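PDB 4WJ1: antigen MTB48, Mycobacterial protein from Mycobacterium smegmatis, which is EspB, a protein of the ESX-1 type VII secretion system, probably involved in DNA conjugation, at least in the recipient strain. Local coordinates for residues A[16-19]-A[20-24]. Numbering follows the deposited sequence.
Sequences ERKA and HECES
Lys18 and Glu21, one helical turn apart, form a salt bridge in which Lys18 NZ lies 2.8 Å from Glu21 OE1. The ammonium sits above the carboxylate plane, about 80° out of it, so its approach is over the flat group. It gets there because the lysine, whose CG lies anti to the backbone N (chi1 -168°), bends at each later torsion and folds back over the stem of Glu21, bringing NZ to 3.2 Å from Glu21 CB. Behind the side chains the backbone keeps i to i+4 bonding: His20 N to Glu16 O at 2.7 Å, then Glu21 N to Arg17 O and Cys22 N to Lys18 O. Residues 16-22 form the last turns of helix 12-22, a short element of the PE domain lying against the long helix 40-96. At Glu23 the pattern tightens to i to i+3: its N bonds His20 O at 2.9 Å and Ala19 O only weakly, and Ser24 N likewise bonds Glu21 O, which also accepts from Ser24 OG (2.7 Å). Further out, Lys18 NZ also donates to His176 O, tying this PE helix to helix 154-178 of the PPE part. Arg75 of helix 40-96 pairs with both Glu16 and Glu23, probably offsetting their like charges, while Cys22 packs on Ile70 and Phe177.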
ATOM      1  N   GLU A  16      13.799  13.350 -21.146  1.00 44.58           N
ATOM      2  CA  GLU A  16      12.511  12.764 -21.526  1.00 49.18           C
ATOM      3  C   GLU A  16      12.397  11.328 -21.055  1.00 45.34           C
ATOM      4  O   GLU A  16      11.428  10.980 -20.385  1.00 51.45           O
ATOM      5  CB  GLU A  16      12.288  12.796 -23.035  1.00 59.62           C
ATOM      6  CG  GLU A  16      11.190  13.741 -23.482  1.00 64.84           C
ATOM      7  CD  GLU A  16       9.930  13.622 -22.657  1.00 60.22           C
ATOM      8  OE1 GLU A  16       9.372  12.512 -22.565  1.00 55.88           O
ATOM      9  OE2 GLU A  16       9.498  14.651 -22.093  1.00 57.88           O
ATOM     10  N   ARG A  17      13.380  10.501 -21.410  1.00 40.17           N
ATOM     11  CA  ARG A  17      13.383   9.097 -21.003  1.00 48.76           C
ATOM     12  C   ARG A  17      13.133   8.991 -19.508  1.00 44.16           C
ATOM     13  O   ARG A  17      12.354   8.158 -19.069  1.00 48.76           O
ATOM     14  CB  ARG A  17      14.704   8.403 -21.372  1.00 55.67           C
ATOM     15  CG  ARG A  17      14.754   7.812 -22.791  1.00 58.38           C
ATOM     16  CD  ARG A  17      16.169   7.846 -23.424  1.00 84.68           C
ATOM     17  NE  ARG A  17      17.259   7.713 -22.450  1.00 89.82           N
ATOM     18  CZ  ARG A  17      18.541   8.000 -22.698  1.00 87.00           C
ATOM     19  NH1 ARG A  17      18.916   8.442 -23.895  1.00 83.27           N
ATOM     20  NH2 ARG A  17      19.458   7.842 -21.748  1.00 84.45           N
ATOM     21  N   LYS A  18      13.758   9.861 -18.729  1.00 38.86           N
ATOM     22  CA  LYS A  18      13.608   9.802 -17.278  1.00 36.53           C
ATOM     23  C   LYS A  18      12.243  10.262 -16.804  1.00 43.68           C
ATOM     24  O   LYS A  18      11.688   9.691 -15.863  1.00 47.76           O
ATOM     25  CB  LYS A  18      14.664  10.640 -16.580  1.00 34.50           C
ATOM     26  CG  LYS A  18      14.714  10.371 -15.099  1.00 37.59           C
ATOM     27  CD  LYS A  18      15.437   9.060 -14.826  1.00 43.18           C
ATOM     28  CE  LYS A  18      14.752   8.257 -13.747  1.00 46.52           C
ATOM     29  NZ  LYS A  18      13.922   7.217 -14.327  1.00 54.26           N
ATOM     30  N   ALA A  19      11.717  11.318 -17.419  1.00 37.16           N
ATOM     31  CA  ALA A  19      10.392  11.785 -17.045  1.00 38.33           C
ATOM     32  C   ALA A  19       9.407  10.674 -17.400  1.00 41.82           C
ATOM     33  O   ALA A  19       8.455  10.398 -16.675  1.00 42.42           O
ATOM     34  CB  ALA A  19      10.045  13.076 -17.758  1.00 36.50           C
ATOM     35  N   HIS A  20       9.678  10.017 -18.515  1.00 39.85           N
ATOM     36  CA  HIS A  20       8.829   8.943 -18.996  1.00 42.28           C
ATOM     37  C   HIS A  20       8.861   7.773 -18.015  1.00 43.78           C
ATOM     38  O   HIS A  20       7.809   7.270 -17.645  1.00 43.92           O
ATOM     39  CB  HIS A  20       9.262   8.510 -20.397  1.00 38.19           C
ATOM     40  CG  HIS A  20       8.505   7.345 -20.927  1.00 44.73           C
ATOM     41  ND1 HIS A  20       7.196   7.435 -21.351  1.00 54.37           N
ATOM     42  CD2 HIS A  20       8.867   6.049 -21.109  1.00 45.65           C
ATOM     43  CE1 HIS A  20       6.782   6.252 -21.764  1.00 49.68           C
ATOM     44  NE2 HIS A  20       7.783   5.396 -21.634  1.00 48.80           N
ATOM     45  N   GLU A  21      10.050   7.368 -17.563  1.00 42.51           N
ATOM     46  CA  GLU A  21      10.145   6.282 -16.582  1.00 42.14           C
ATOM     47  C   GLU A  21       9.384   6.619 -15.314  1.00 41.97           C
ATOM     48  O   GLU A  21       8.748   5.747 -14.725  1.00 40.82           O
ATOM     49  CB  GLU A  21      11.589   5.966 -16.204  1.00 40.19           C
ATOM     50  CG  GLU A  21      12.447   5.380 -17.300  1.00 57.65           C
ATOM     51  CD  GLU A  21      13.900   5.226 -16.855  1.00 74.03           C
ATOM     52  OE1 GLU A  21      14.633   6.241 -16.832  1.00 68.44           O
ATOM     53  OE2 GLU A  21      14.306   4.093 -16.514  1.00 88.43           O
ATOM     54  N   CYS A  22       9.468   7.877 -14.891  1.00 34.97           N
ATOM     55  CA  CYS A  22       8.756   8.337 -13.706  1.00 34.25           C
ATOM     56  C   CYS A  22       7.250   8.216 -13.825  1.00 39.19           C
ATOM     57  O   CYS A  22       6.556   8.221 -12.815  1.00 39.40           O
ATOM     58  CB  CYS A  22       9.098   9.790 -13.416  1.00 34.02           C
ATOM     59  SG  CYS A  22      10.745   9.975 -12.778  1.00 39.73           S
ATOM     60  N   GLU A  23       6.753   8.143 -15.059  1.00 35.40           N
ATOM     61  CA  GLU A  23       5.326   8.047 -15.329  1.00 37.25           C
ATOM     62  C   GLU A  23       4.880   6.587 -15.522  1.00 42.26           C
ATOM     63  O   GLU A  23       3.744   6.326 -15.911  1.00 40.04           O
ATOM     64  CB  GLU A  23       4.977   8.874 -16.572  1.00 37.81           C
ATOM     65  CG  GLU A  23       4.963  10.375 -16.315  1.00 48.06           C
ATOM     66  CD  GLU A  23       4.679  11.196 -17.566  1.00 49.80           C
ATOM     67  OE1 GLU A  23       5.182  10.847 -18.667  1.00 37.87           O
ATOM     68  OE2 GLU A  23       3.929  12.187 -17.434  1.00 57.74           O
ATOM     69  N   SER A  24       5.788   5.650 -15.265  1.00 38.83           N
ATOM     70  CA  SER A  24       5.513   4.236 -15.443  1.00 39.69           C
ATOM     71  C   SER A  24       4.238   3.835 -14.715  1.00 38.44           C
ATOM     72  O   SER A  24       4.052   4.140 -13.543  1.00 38.81           O
ATOM     73  CB  SER A  24       6.683   3.384 -14.942  1.00 38.80           C
ATOM     74  OG  SER A  24       7.798   3.487 -15.806  1.00 50.85           O
TER